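Local coordinates for pectinesterase 1 (Solanum lycopersicum, PDB 1XG2), which removes methyl esters from the galacturonate chains of pectin in plant cell walls, releasing methanol, and is caught here as its catalytic domain bound to a specific inhibitor protein, at residues Y226-V231 against T256-E261; P216-R221 against L239-G244; F252-L257 against V275-Y280; G116-V121 against H137-F142; L168-P173 against S206-V211. All blocks are in the same frame, centred on the assembly; numbering follows the deposited sequence.

Interaction 1: residues Y226-V231 against T256-E261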
# COMPACT_ATOMS: atom_id res chain seq x y z
N TYR A 226 0.93 8.22 -12.06
CA TYR A 226 2.35 8.15 -11.74
C TYR A 226 2.78 6.82 -11.14
O TYR A 226 3.67 6.77 -10.29
CB TYR A 226 2.71 9.33 -10.84
CG TYR A 226 2.60 10.63 -11.60
CD1 TYR A 226 1.38 11.28 -11.74
CD2 TYR A 226 3.70 11.17 -12.24
CE1 TYR A 226 1.28 12.48 -12.48
CE2 TYR A 226 3.61 12.36 -12.97
CZ TYR A 226 2.39 13.00 -13.08
OH TYR A 226 2.31 14.17 -13.81
N SER A 227 2.18 5.73 -11.64
CA SER A 227 2.53 4.36 -11.27
C SER A 227 4.05 4.21 -11.30
O SER A 227 4.69 4.64 -12.24
CB SER A 227 1.88 3.36 -12.24
OG SER A 227 1.93 2.03 -11.75
N ARG A 228 4.61 3.61 -10.26
CA ARG A 228 6.06 3.50 -10.16
C ARG A 228 6.47 2.15 -9.59
O ARG A 228 6.25 1.86 -8.42
CB ARG A 228 6.63 4.62 -9.31
CG ARG A 228 8.14 4.57 -9.19
CD ARG A 228 8.79 5.90 -8.95
NE ARG A 228 8.59 6.29 -7.56
CZ ARG A 228 9.49 6.90 -6.82
NH1 ARG A 228 10.67 7.26 -7.32
NH2 ARG A 228 9.21 7.20 -5.55
N THR A 229 7.09 1.34 -10.45
CA THR A 229 7.41 -0.03 -10.15
C THR A 229 8.74 -0.40 -10.80
O THR A 229 8.99 -0.06 -11.96
CB THR A 229 6.31 -0.94 -10.70
OG1 THR A 229 5.06 -0.61 -10.08
CG2 THR A 229 6.55 -2.40 -10.34
N VAL A 230 9.60 -1.06 -10.04
CA VAL A 230 10.87 -1.55 -10.55
C VAL A 230 11.07 -2.98 -10.14
O VAL A 230 10.81 -3.37 -8.99
CB VAL A 230 12.05 -0.71 -10.07
CG1 VAL A 230 13.37 -1.35 -10.47
CG2 VAL A 230 11.95 0.68 -10.63
N VAL A 231 11.51 -3.78 -11.10
CA VAL A 231 11.78 -5.19 -10.88
C VAL A 231 13.27 -5.37 -11.16
O VAL A 231 13.71 -5.11 -12.28
CB VAL A 231 10.97 -6.07 -11.83
CG1 VAL A 231 11.37 -7.54 -11.65
CG2 VAL A 231 9.47 -5.87 -11.62
N THR A 256 3.99 9.25 -17.91
CA THR A 256 4.22 9.72 -16.53
C THR A 256 4.54 8.59 -15.53
O THR A 256 5.07 8.86 -14.46
CB THR A 256 3.00 10.51 -16.03
OG1 THR A 256 1.79 9.78 -16.33
CG2 THR A 256 2.86 11.84 -16.78
N LEU A 257 4.17 7.36 -15.86
CA LEU A 257 4.59 6.21 -15.06
C LEU A 257 6.11 6.07 -15.13
O LEU A 257 6.76 6.62 -16.04
CB LEU A 257 3.87 4.93 -15.52
CG LEU A 257 4.15 4.41 -16.94
CD1 LEU A 257 5.45 3.63 -17.00
CD2 LEU A 257 3.01 3.54 -17.43
N TYR A 258 6.68 5.35 -14.17
CA TYR A 258 8.08 4.95 -14.21
C TYR A 258 8.15 3.47 -13.88
O TYR A 258 8.01 3.07 -12.72
CB TYR A 258 8.92 5.73 -13.19
CG TYR A 258 10.40 5.41 -13.28
CD1 TYR A 258 10.95 4.34 -12.58
CD2 TYR A 258 11.25 6.19 -14.06
CE1 TYR A 258 12.31 4.04 -12.66
CE2 TYR A 258 12.62 5.89 -14.15
CZ TYR A 258 13.14 4.83 -13.45
OH TYR A 258 14.48 4.53 -13.54
N TYR A 259 8.37 2.67 -14.92
CA TYR A 259 8.55 1.24 -14.80
C TYR A 259 9.97 0.91 -15.23
O TYR A 259 10.40 1.27 -16.33
CB TYR A 259 7.54 0.50 -15.68
CG TYR A 259 6.12 0.47 -15.15
CD1 TYR A 259 5.81 0.89 -13.85
CD2 TYR A 259 5.07 0.02 -15.95
CE1 TYR A 259 4.51 0.86 -13.39
CE2 TYR A 259 3.76 -0.04 -15.49
CZ TYR A 259 3.48 0.39 -14.20
OH TYR A 259 2.20 0.35 -13.75
N GLY A 260 10.71 0.23 -14.37
CA GLY A 260 12.10 -0.08 -14.64
C GLY A 260 12.42 -1.53 -14.44
O GLY A 260 11.81 -2.20 -13.60
N GLU A 261 13.38 -2.03 -15.21
CA GLU A 261 13.98 -3.33 -15.02
C GLU A 261 15.50 -3.22 -15.00
O GLU A 261 16.09 -2.57 -15.87
CB GLU A 261 13.53 -4.30 -16.12
CG GLU A 261 12.07 -4.70 -16.01
CD GLU A 261 11.59 -5.51 -17.20
OE1 GLU A 261 11.91 -6.71 -17.25
OE2 GLU A 261 10.89 -4.95 -18.07
O HOH W 1 6.00 7.64 -12.15
O HOH W 2 2.54 -1.46 -11.49
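T256 lays its CB over one face of the Y226 ring, 3.9 Å from the ring centroid, a CH-pi contact for which the beta-branched threonine supplies the C-H. Round the Y259 ring, L257 CD1 rests over one face near the rim, W245 stacks on the ring, and S227 OG comes in at the edge, near the ring plane, 2.6 Å from Y259 OH. Because Y259 CG sits beside the backbone N (chi1 -75°), the ring leans across the neighbouring strand, and its hydroxyl also reaches T229 OG1 through a shared water; a tyrosine suits this place because it is both flat and polar at its end. S227 OG has a second partner in Q184 O. At the edge of the Y258 ring, V230 CG2 lies in plane, 3.9 Å from CE1, and G260, bare of a side chain, accepts V230 CG2 close to its own backbone. Four backbone hydrogen bonds join the segments, beginning with Y258 N to S227 O at 2.9 Å and continuing through T229 N to Y258 O, G260 N to T229 O and V231 N to G260 O. Such in-register parallel pairing of successive coils is the signature of the pectinesterase parallel beta-helix.

Interaction 2: residues P216-R221 against L239-G244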
# COMPACT_ATOMS: atom_id res chain seq x y z
N PRO A 216 -1.91 -14.50 -20.52
CA PRO A 216 -0.65 -13.78 -20.46
C PRO A 216 -0.45 -13.23 -19.05
O PRO A 216 -1.43 -13.07 -18.31
CB PRO A 216 -0.87 -12.63 -21.44
CG PRO A 216 -2.33 -12.35 -21.33
CD PRO A 216 -2.97 -13.69 -21.15
N THR A 217 0.80 -12.99 -18.69
CA THR A 217 1.14 -12.38 -17.41
C THR A 217 2.06 -11.22 -17.67
O THR A 217 3.07 -11.36 -18.36
CB THR A 217 1.82 -13.41 -16.49
OG1 THR A 217 0.91 -14.46 -16.17
CG2 THR A 217 2.19 -12.80 -15.16
N TYR A 218 1.72 -10.06 -17.13
CA TYR A 218 2.56 -8.89 -17.24
C TYR A 218 3.08 -8.53 -15.85
O TYR A 218 2.48 -8.87 -14.85
CB TYR A 218 1.77 -7.71 -17.80
CG TYR A 218 1.20 -7.93 -19.19
CD1 TYR A 218 -0.02 -8.57 -19.35
CD2 TYR A 218 1.88 -7.50 -20.33
CE1 TYR A 218 -0.56 -8.77 -20.61
CE2 TYR A 218 1.34 -7.70 -21.61
CZ TYR A 218 0.12 -8.34 -21.74
OH TYR A 218 -0.44 -8.54 -22.98
N LEU A 219 4.20 -7.83 -15.83
CA LEU A 219 4.80 -7.34 -14.59
C LEU A 219 3.93 -6.28 -13.92
O LEU A 219 3.92 -6.18 -12.69
CB LEU A 219 6.20 -6.79 -14.87
CG LEU A 219 7.21 -7.82 -15.34
CD1 LEU A 219 8.51 -7.13 -15.83
CD2 LEU A 219 7.51 -8.85 -14.25
N GLY A 220 3.24 -5.47 -14.71
CA GLY A 220 2.32 -4.49 -14.16
C GLY A 220 1.53 -3.72 -15.20
O GLY A 220 1.80 -3.81 -16.41
N ARG A 221 0.54 -2.99 -14.71
CA ARG A 221 -0.20 -2.00 -15.48
C ARG A 221 -0.46 -0.79 -14.58
O ARG A 221 -0.56 -0.93 -13.36
CB ARG A 221 -1.50 -2.59 -16.04
CG ARG A 221 -2.47 -3.17 -15.02
CD ARG A 221 -3.74 -3.71 -15.66
NE ARG A 221 -4.75 -4.09 -14.68
CZ ARG A 221 -6.04 -4.23 -14.95
NH1 ARG A 221 -6.52 -4.04 -16.19
NH2 ARG A 221 -6.88 -4.55 -13.99
N LEU A 239 6.54 -17.13 -18.33
CA LEU A 239 5.18 -16.60 -18.28
C LEU A 239 5.10 -15.11 -18.59
O LEU A 239 4.04 -14.62 -19.01
CB LEU A 239 4.54 -16.87 -16.91
CG LEU A 239 4.86 -15.90 -15.76
CD1 LEU A 239 3.86 -16.06 -14.64
CD2 LEU A 239 6.27 -16.11 -15.26
N ILE A 240 6.20 -14.39 -18.39
CA ILE A 240 6.17 -12.94 -18.55
C ILE A 240 6.14 -12.58 -20.04
O ILE A 240 7.06 -12.88 -20.80
CB ILE A 240 7.37 -12.25 -17.87
CG1 ILE A 240 7.41 -12.57 -16.37
CG2 ILE A 240 7.32 -10.73 -18.11
CD1 ILE A 240 6.15 -12.19 -15.60
N ASN A 241 5.04 -11.95 -20.43
CA ASN A 241 4.83 -11.49 -21.79
C ASN A 241 6.04 -10.67 -22.31
O ASN A 241 6.57 -9.84 -21.58
CB ASN A 241 3.57 -10.63 -21.83
CG ASN A 241 3.00 -10.50 -23.23
OD1 ASN A 241 2.13 -11.28 -23.64
ND2 ASN A 241 3.49 -9.53 -23.96
N PRO A 242 6.47 -10.91 -23.55
CA PRO A 242 7.54 -10.11 -24.17
C PRO A 242 7.40 -8.58 -24.05
O PRO A 242 8.41 -7.88 -23.90
CB PRO A 242 7.47 -10.54 -25.65
CG PRO A 242 6.97 -11.93 -25.61
CD PRO A 242 5.99 -11.98 -24.46
N ALA A 243 6.18 -8.08 -24.13
CA ALA A 243 5.89 -6.66 -23.92
C ALA A 243 6.22 -6.20 -22.48
O ALA A 243 6.47 -5.01 -22.26
CB ALA A 243 4.45 -6.37 -24.23
N GLY A 244 6.16 -7.13 -21.53
CA GLY A 244 6.58 -6.89 -20.15
C GLY A 244 5.51 -6.25 -19.29
O GLY A 244 5.29 -6.68 -18.16
O HOH W 3 1.33 -16.16 -18.30
O HOH W 4 2.50 -13.70 -21.22
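T217 and N241 are joined backbone to backbone: N241 N donates to T217 O over 2.9 Å, almost straight at 173°. A second hydrogen bond runs from L219 N to G244 O, 2.8 Å long, where the type I turn N241-G244 closes through G244 N and N241 O; glycine accommodates the positive phi (84°) ending that turn. A CH-pi contact follows: N241 CB lies over one face of the Y218 ring, 4.1 Å from its centroid, and the amide runs alongside with its plane 27° from the ring's, while A243 CB and G244 C stand at the ring edge. Strand 217-220 is the last of its sheet in the parallel beta-helix, and this loop lies against it. The strand leads to R221, by similarity a substrate-binding residue, whose NE forms a salt bridge with D153, the predicted nucleophile. The apolar contacts are made by branched side chains: T217 CG2 meets L239 CD1 at 3.7 Å, and L219 CD2 meets I240 CD1 at 3.9 Å, the latter two side chains crossing at about a right angle. Water supplies further links: one accepts from T217 OG1 at 2.8 Å, another from T217 N, and both donate to L239 O.

Interaction 3: residues F252-L257 against V275-Y280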
# COMPACT_ATOMS: atom_id res chain seq x y z
N PHE A 252 -3.30 6.11 -21.24
CA PHE A 252 -3.26 6.61 -19.87
C PHE A 252 -1.94 6.26 -19.18
O PHE A 252 -1.52 5.10 -19.18
CB PHE A 252 -4.43 6.05 -19.05
CG PHE A 252 -4.39 6.41 -17.58
CD1 PHE A 252 -4.68 7.69 -17.16
CD2 PHE A 252 -4.07 5.45 -16.62
CE1 PHE A 252 -4.65 8.02 -15.81
CE2 PHE A 252 -4.04 5.77 -15.27
CZ PHE A 252 -4.33 7.04 -14.86
N ALA A 253 -1.28 7.29 -18.66
CA ALA A 253 -0.11 7.16 -17.78
C ALA A 253 1.19 6.82 -18.48
O ALA A 253 2.24 6.81 -17.84
CB ALA A 253 -0.40 6.13 -16.68
N LEU A 254 1.17 6.55 -19.78
CA LEU A 254 2.32 5.93 -20.43
C LEU A 254 3.56 6.84 -20.46
O LEU A 254 4.68 6.35 -20.52
CB LEU A 254 1.97 5.44 -21.84
CG LEU A 254 0.82 4.42 -21.92
CD1 LEU A 254 0.72 3.83 -23.32
CD2 LEU A 254 0.97 3.32 -20.86
N LYS A 255 3.36 8.14 -20.38
CA LYS A 255 4.46 9.10 -20.31
C LYS A 255 4.89 9.45 -18.89
O LYS A 255 6.00 9.92 -18.68
CB LYS A 255 4.06 10.40 -21.02
CG LYS A 255 3.77 10.28 -22.52
CD LYS A 255 3.34 11.66 -23.09
CE LYS A 255 3.36 11.69 -24.62
NZ LYS A 255 2.27 12.56 -25.14
N THR A 256 3.99 9.25 -17.91
CA THR A 256 4.22 9.72 -16.53
C THR A 256 4.54 8.59 -15.53
O THR A 256 5.07 8.86 -14.46
CB THR A 256 3.00 10.51 -16.03
OG1 THR A 256 1.79 9.78 -16.33
CG2 THR A 256 2.86 11.84 -16.78
N LEU A 257 4.17 7.36 -15.86
CA LEU A 257 4.59 6.21 -15.06
C LEU A 257 6.11 6.07 -15.13
O LEU A 257 6.76 6.62 -16.04
CB LEU A 257 3.87 4.93 -15.52
CG LEU A 257 4.15 4.41 -16.94
CD1 LEU A 257 5.45 3.63 -17.00
CD2 LEU A 257 3.01 3.54 -17.43
N VAL A 275 7.48 -2.92 -24.30
CA VAL A 275 6.80 -1.70 -24.65
C VAL A 275 7.83 -0.57 -24.82
O VAL A 275 8.90 -0.59 -24.21
CB VAL A 275 5.75 -1.28 -23.58
CG1 VAL A 275 4.59 -2.25 -23.57
CG2 VAL A 275 6.39 -1.15 -22.18
N LYS A 276 7.48 0.40 -25.66
CA LYS A 276 8.37 1.52 -25.95
C LYS A 276 7.88 2.80 -25.28
O LYS A 276 8.23 3.92 -25.70
CB LYS A 276 8.48 1.70 -27.47
CG LYS A 276 9.21 0.54 -28.16
CD LYS A 276 9.23 0.75 -29.68
CE LYS A 276 9.89 -0.42 -30.43
NZ LYS A 276 11.07 -1.02 -29.73
N TRP A 277 7.10 2.65 -24.22
CA TRP A 277 6.51 3.80 -23.53
C TRP A 277 7.64 4.69 -23.02
O TRP A 277 8.66 4.17 -22.57
CB TRP A 277 5.71 3.35 -22.31
CG TRP A 277 4.65 2.35 -22.54
CD1 TRP A 277 4.00 2.06 -23.71
CD2 TRP A 277 4.08 1.50 -21.54
NE1 TRP A 277 3.07 1.07 -23.50
CE2 TRP A 277 3.09 0.72 -22.17
CE3 TRP A 277 4.30 1.33 -20.17
CZ2 TRP A 277 2.33 -0.22 -21.47
CZ3 TRP A 277 3.55 0.40 -19.48
CH2 TRP A 277 2.58 -0.36 -20.13
N PRO A 278 7.48 6.01 -23.10
CA PRO A 278 8.46 6.93 -22.52
C PRO A 278 8.74 6.62 -21.05
O PRO A 278 9.88 6.76 -20.60
CB PRO A 278 7.78 8.30 -22.67
CG PRO A 278 6.88 8.15 -23.84
CD PRO A 278 6.38 6.73 -23.77
N GLY A 279 7.71 6.18 -20.33
CA GLY A 279 7.84 5.86 -18.91
C GLY A 279 8.48 4.53 -18.59
O GLY A 279 8.73 4.27 -17.41
N TYR A 280 8.72 3.68 -19.60
CA TYR A 280 9.42 2.42 -19.40
C TYR A 280 10.93 2.56 -19.63
O TYR A 280 11.37 3.11 -20.63
CB TYR A 280 8.88 1.31 -20.32
CG TYR A 280 9.73 0.07 -20.19
CD1 TYR A 280 9.74 -0.66 -19.01
CD2 TYR A 280 10.58 -0.33 -21.21
CE1 TYR A 280 10.55 -1.78 -18.85
CE2 TYR A 280 11.40 -1.46 -21.07
CZ TYR A 280 11.38 -2.18 -19.90
OH TYR A 280 12.18 -3.28 -19.75
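G279 N donates to L254 O over 3.0 Å, linking a short helical turn, in which A253 O accepts from both T256 N and L257 N, to the type I turn W277-Y280. G279 CA comes within 3.2 Å of L257 O, a closeness that leaves no room for a side chain and makes glycine the fitting residue. Beside it, P278 packs its ring against the lysine stem, CG of P278 lying 4.0 Å from CG of K255, and its rigid ring suits the second position of the turn. The indole of W277 carries most of the apolar contact. L254 CD2 sits over the centre of its six-membered ring, 3.6 Å from the centroid and 13° off the normal, while V275 CG2 covers the opposite face; L254 CD1 meets NE1 of W277 at 3.6 Å. L257, its CG held between backbone N and carbonyl carbon (chi1 64°), brings CD2 obliquely to CE3 of W277 at 3.7 Å and places CD1 3.4 Å from G279 O. Were W277 an alanine, L254 CD2 and V275 CG2 would probably face a gap where the indole now lies. W277 lies near R221, a substrate-binding residue by similarity, their side chains about 6 Å apart. The two loops lead into strands 258-262 and 280-283 of the parallel beta-helix.

Interaction 4: residues G116-V121 against H137-F142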
# COMPACT_ATOMS: atom_id res chain seq x y z
N GLY A 116 -1.56 -1.13 5.74
CA GLY A 116 -1.34 0.32 5.76
C GLY A 116 -0.61 0.73 7.04
O GLY A 116 -0.86 1.80 7.58
N ALA A 117 0.31 -0.13 7.48
CA ALA A 117 1.08 0.03 8.70
C ALA A 117 2.50 0.39 8.32
O ALA A 117 3.16 -0.31 7.55
CB ALA A 117 1.09 -1.27 9.50
N ASP A 118 2.97 1.50 8.85
CA ASP A 118 4.33 1.93 8.61
C ASP A 118 5.33 1.07 9.37
O ASP A 118 5.05 0.62 10.49
CB ASP A 118 4.49 3.39 9.01
CG ASP A 118 5.81 3.97 8.57
OD1 ASP A 118 6.18 3.79 7.40
OD2 ASP A 118 6.52 4.65 9.32
N MET A 119 6.49 0.87 8.76
CA MET A 119 7.58 0.04 9.28
C MET A 119 7.09 -1.36 9.65
O MET A 119 7.38 -1.89 10.71
CB MET A 119 8.15 0.73 10.51
CG MET A 119 8.69 2.13 10.20
SD MET A 119 9.45 2.90 11.64
CE MET A 119 7.95 3.51 12.41
N SER A 120 6.34 -1.93 8.71
CA SER A 120 5.81 -3.28 8.85
C SER A 120 6.67 -4.30 8.09
O SER A 120 7.27 -3.98 7.06
CB SER A 120 4.36 -3.32 8.36
OG SER A 120 4.27 -2.76 7.06
N VAL A 121 6.72 -5.52 8.63
CA VAL A 121 7.47 -6.61 8.03
C VAL A 121 6.55 -7.80 7.87
O VAL A 121 5.85 -8.18 8.81
CB VAL A 121 8.66 -7.04 8.92
CG1 VAL A 121 9.42 -8.22 8.26
CG2 VAL A 121 9.58 -5.88 9.15
N HIS A 137 -1.17 -0.94 0.78
CA HIS A 137 -1.98 0.27 0.63
C HIS A 137 -1.16 1.55 0.75
O HIS A 137 -1.21 2.43 -0.11
CB HIS A 137 -3.11 0.25 1.67
CG HIS A 137 -3.99 1.46 1.64
ND1 HIS A 137 -3.58 2.69 2.09
CD2 HIS A 137 -5.26 1.62 1.21
CE1 HIS A 137 -4.55 3.57 1.91
NE2 HIS A 137 -5.59 2.95 1.38
N SER A 138 -0.39 1.65 1.82
CA SER A 138 0.32 2.88 2.13
C SER A 138 1.35 2.58 3.19
O SER A 138 1.36 1.49 3.76
CB SER A 138 -0.64 3.96 2.62
OG SER A 138 -1.45 3.48 3.68
N GLN A 139 2.20 3.57 3.44
CA GLN A 139 3.29 3.50 4.41
C GLN A 139 4.42 2.59 3.93
O GLN A 139 4.38 2.08 2.82
CB GLN A 139 2.82 3.13 5.83
CG GLN A 139 1.55 3.82 6.34
CD GLN A 139 1.75 5.29 6.72
OE1 GLN A 139 2.66 5.95 6.24
NE2 GLN A 139 0.85 5.81 7.56
N ARG A 140 5.45 2.44 4.77
CA ARG A 140 6.65 1.70 4.40
C ARG A 140 6.54 0.25 4.86
O ARG A 140 6.29 -0.02 6.04
CB ARG A 140 7.91 2.33 4.98
CG ARG A 140 8.28 3.66 4.34
CD ARG A 140 9.30 4.47 5.12
NE ARG A 140 8.78 4.91 6.41
CZ ARG A 140 9.31 5.89 7.17
NH1 ARG A 140 10.39 6.56 6.78
NH2 ARG A 140 8.74 6.20 8.31
N GLN A 141 6.78 -0.66 3.92
CA GLN A 141 6.58 -2.10 4.12
C GLN A 141 7.74 -2.90 3.52
O GLN A 141 8.30 -2.53 2.49
CB GLN A 141 5.25 -2.55 3.50
CG GLN A 141 4.06 -1.66 3.83
CD GLN A 141 2.75 -2.08 3.19
OE1 GLN A 141 1.79 -1.29 3.15
NE2 GLN A 141 2.68 -3.30 2.71
N PHE A 142 8.07 -4.00 4.17
CA PHE A 142 9.09 -4.92 3.74
C PHE A 142 8.53 -6.33 3.77
O PHE A 142 8.02 -6.78 4.82
CB PHE A 142 10.30 -4.82 4.66
CG PHE A 142 11.48 -5.67 4.25
CD1 PHE A 142 12.11 -5.49 3.03
CD2 PHE A 142 11.97 -6.64 5.12
CE1 PHE A 142 13.18 -6.29 2.68
CE2 PHE A 142 13.07 -7.43 4.77
CZ PHE A 142 13.66 -7.26 3.56
O HOH W 5 -2.25 4.06 6.24
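S120 pairs with Q141 and V121 with F142 as neighbouring parallel strands, held by S120 N to R140 O (3.3 Å) and F142 N to S120 O (3.0 Å), while the chain ahead of each strand bends: M119 and Q139 both take positive phi values. Q139 CB packs at 3.4 Å from CA of D118, and Q139 CG lies 3.4 Å from G116 O. S120 OG turns back within its own segment to A117 O, tying off the bend. On the side of the sheet where they meet, V121 CG1 faces the edge of the F142 ring. D118 and R140 form a salt bridge across the segments. With chi1 at -170°, D118 turns its carboxylate away from its own N and alongside the arginine, the two planes only 15° apart. R140 NE reaches OD1 of D118 at 3.0 Å and R140 NH2 reaches OD2 at 2.9 Å, a side-on pair using the syn lone pairs; the anti lone pair of OD1 takes R140 N, also at 3.0 Å. Without the carboxylate, as with an alanine here, the R140 guanidinium is likely to lose its countercharge, and R140 N its acceptor. Beyond the pair, Y104 of the inhibitor chain hydrogen-bonds D118 OD2 and S100 of that chain hydrogen-bonds R140 NH2, while Q299 binds R140 NH1. Mutual neutralisation probably keeps both groups ionised despite burial, and the pair, held side-on, probably presents the inhibitor with an ordered polar surface.

Interaction 5: residues L168-P173 against S206-V211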
# COMPACT_ATOMS: atom_id res chain seq x y z
N LEU A 168 6.80 -14.62 -6.29
CA LEU A 168 5.60 -13.97 -6.79
C LEU A 168 5.07 -14.87 -7.90
O LEU A 168 5.68 -14.98 -8.97
CB LEU A 168 5.91 -12.56 -7.27
CG LEU A 168 6.72 -11.72 -6.28
CD1 LEU A 168 6.95 -10.34 -6.82
CD2 LEU A 168 6.05 -11.66 -4.96
N VAL A 169 3.96 -15.52 -7.62
CA VAL A 169 3.46 -16.64 -8.39
C VAL A 169 2.12 -16.29 -9.03
O VAL A 169 1.09 -16.19 -8.35
CB VAL A 169 3.29 -17.89 -7.50
CG1 VAL A 169 2.95 -19.11 -8.37
CG2 VAL A 169 4.55 -18.15 -6.68
N ALA A 170 2.15 -16.10 -10.34
CA ALA A 170 0.92 -15.91 -11.08
C ALA A 170 0.25 -17.27 -11.30
O ALA A 170 0.93 -18.26 -11.57
CB ALA A 170 1.19 -15.22 -12.40
N ARG A 171 -1.06 -17.32 -11.14
CA ARG A 171 -1.82 -18.56 -11.26
C ARG A 171 -2.83 -18.47 -12.41
O ARG A 171 -2.99 -17.42 -13.03
CB ARG A 171 -2.55 -18.88 -9.95
CG ARG A 171 -3.67 -17.92 -9.60
CD ARG A 171 -4.03 -17.91 -8.12
NE ARG A 171 -4.41 -19.24 -7.65
CZ ARG A 171 -4.66 -19.57 -6.40
NH1 ARG A 171 -4.65 -18.67 -5.42
NH2 ARG A 171 -4.98 -20.83 -6.11
N LYS A 172 -3.52 -19.57 -12.68
CA LYS A 172 -4.50 -19.62 -13.78
C LYS A 172 -5.72 -18.80 -13.40
O LYS A 172 -6.37 -19.08 -12.38
CB LYS A 172 -4.92 -21.05 -14.06
CG LYS A 172 -5.83 -21.18 -15.28
CD LYS A 172 -6.23 -22.65 -15.49
CE LYS A 172 -7.15 -22.80 -16.68
NZ LYS A 172 -8.09 -23.95 -16.50
N PRO A 173 -6.04 -17.78 -14.19
CA PRO A 173 -7.20 -16.94 -13.92
C PRO A 173 -8.46 -17.45 -14.64
O PRO A 173 -8.44 -18.54 -15.20
CB PRO A 173 -6.78 -15.59 -14.48
CG PRO A 173 -5.99 -15.96 -15.71
CD PRO A 173 -5.31 -17.31 -15.38
N SER A 206 1.62 -24.29 -11.10
CA SER A 206 1.48 -25.50 -11.89
C SER A 206 0.23 -25.47 -12.78
O SER A 206 0.25 -26.04 -13.86
CB SER A 206 1.46 -26.74 -11.00
OG SER A 206 0.28 -26.79 -10.23
N ASP A 207 -0.84 -24.78 -12.36
CA ASP A 207 -2.03 -24.69 -13.20
C ASP A 207 -1.95 -23.65 -14.34
O ASP A 207 -2.73 -23.71 -15.29
CB ASP A 207 -3.33 -24.62 -12.38
CG ASP A 207 -3.56 -23.29 -11.66
OD1 ASP A 207 -2.69 -22.37 -11.70
OD2 ASP A 207 -4.61 -23.10 -11.01
N LEU A 208 -1.02 -22.71 -14.24
CA LEU A 208 -0.80 -21.71 -15.29
C LEU A 208 0.22 -22.18 -16.33
O LEU A 208 0.08 -21.87 -17.52
CB LEU A 208 -0.33 -20.38 -14.69
CG LEU A 208 -0.00 -19.23 -15.65
CD1 LEU A 208 -1.17 -18.85 -16.55
CD2 LEU A 208 0.44 -18.02 -14.86
N GLU A 209 1.24 -22.90 -15.89
CA GLU A 209 2.35 -23.33 -16.76
C GLU A 209 1.92 -24.01 -18.09
O GLU A 209 2.48 -23.71 -19.12
CB GLU A 209 3.32 -24.25 -16.00
CG GLU A 209 4.77 -23.79 -16.02
CD GLU A 209 5.64 -24.53 -15.00
OE1 GLU A 209 6.59 -23.91 -14.46
OE2 GLU A 209 5.36 -25.72 -14.73
N PRO A 210 0.94 -24.90 -18.08
CA PRO A 210 0.50 -25.53 -19.34
C PRO A 210 -0.25 -24.59 -20.30
O PRO A 210 -0.36 -24.92 -21.48
CB PRO A 210 -0.44 -26.65 -18.89
CG PRO A 210 -0.35 -26.72 -17.39
CD PRO A 210 0.19 -25.41 -16.92
N VAL A 211 -0.76 -23.47 -19.79
CA VAL A 211 -1.65 -22.60 -20.57
C VAL A 211 -1.14 -21.15 -20.64
O VAL A 211 -1.93 -20.22 -20.73
CB VAL A 211 -3.08 -22.62 -19.99
CG1 VAL A 211 -3.74 -23.97 -20.26
CG2 VAL A 211 -3.09 -22.32 -18.48
O HOH W 6 -5.62 -20.78 -10.35
O HOH W 7 -2.88 -22.36 -8.14
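K172 and D207 supply the polar link: K172 N donates to D207 OD1 over 3.1 Å, coming from above the carboxylate plane, 46° out of it, and S205 OG binds the same oxygen. D207 CG lies between its backbone N and carbonyl carbon (chi1 72°), which folds the carboxylate over the K172 backbone, so that the short aspartate brings OD1 to K172 N. Water bridges extend the link. One water donates to K172 O at 2.8 Å and to D207 OD2 at 2.6 Å, and also receives a weak bond from R171 NE; R171 NE and D207 OD2 are 5.1 Å apart, linked weakly through this water. R171 has its firm partners elsewhere, a salt bridge to D128 and a cation-pi contact with Y130. The apolar contact is made by L208, whose CD2 lies 3.8 Å from A170 CB and 3.3 Å from A170 O, the small alanine admitting the leucine branch. The extended K172 chain passes D207, its CD 3.7 Å from D207 O, and reaches V211 CG2 with the same carbon at 4.3 Å; the aliphatic stem packs here while the amine lies beyond. Here the loop after strand 201-204 folds over the end of the adjacent strand 167-170 in the parallel beta-helix.

From the N terminus, interaction 4 closes the first loop, joining strands 120-123 and 140-144 of the long parallel sheet, with the bends before these strands lying against the inhibitor. Interaction 5 closes the next, tying the end of strand 167-170 to the loop after strand 201-204, and its L208 and A170 pack against T217 and L239 of interaction 2. Interactions 2 and 1 cross: 216-221 opens before 226-231, and 239-244 comes before 256-261. Interaction 3 starts on 252-257, which shares T256 and L257 with interaction 1, and ends at 275-280, where V275 meets A243 of interaction 2. Interactions 1, 2 and 3 thus interlock the last coils of the helix.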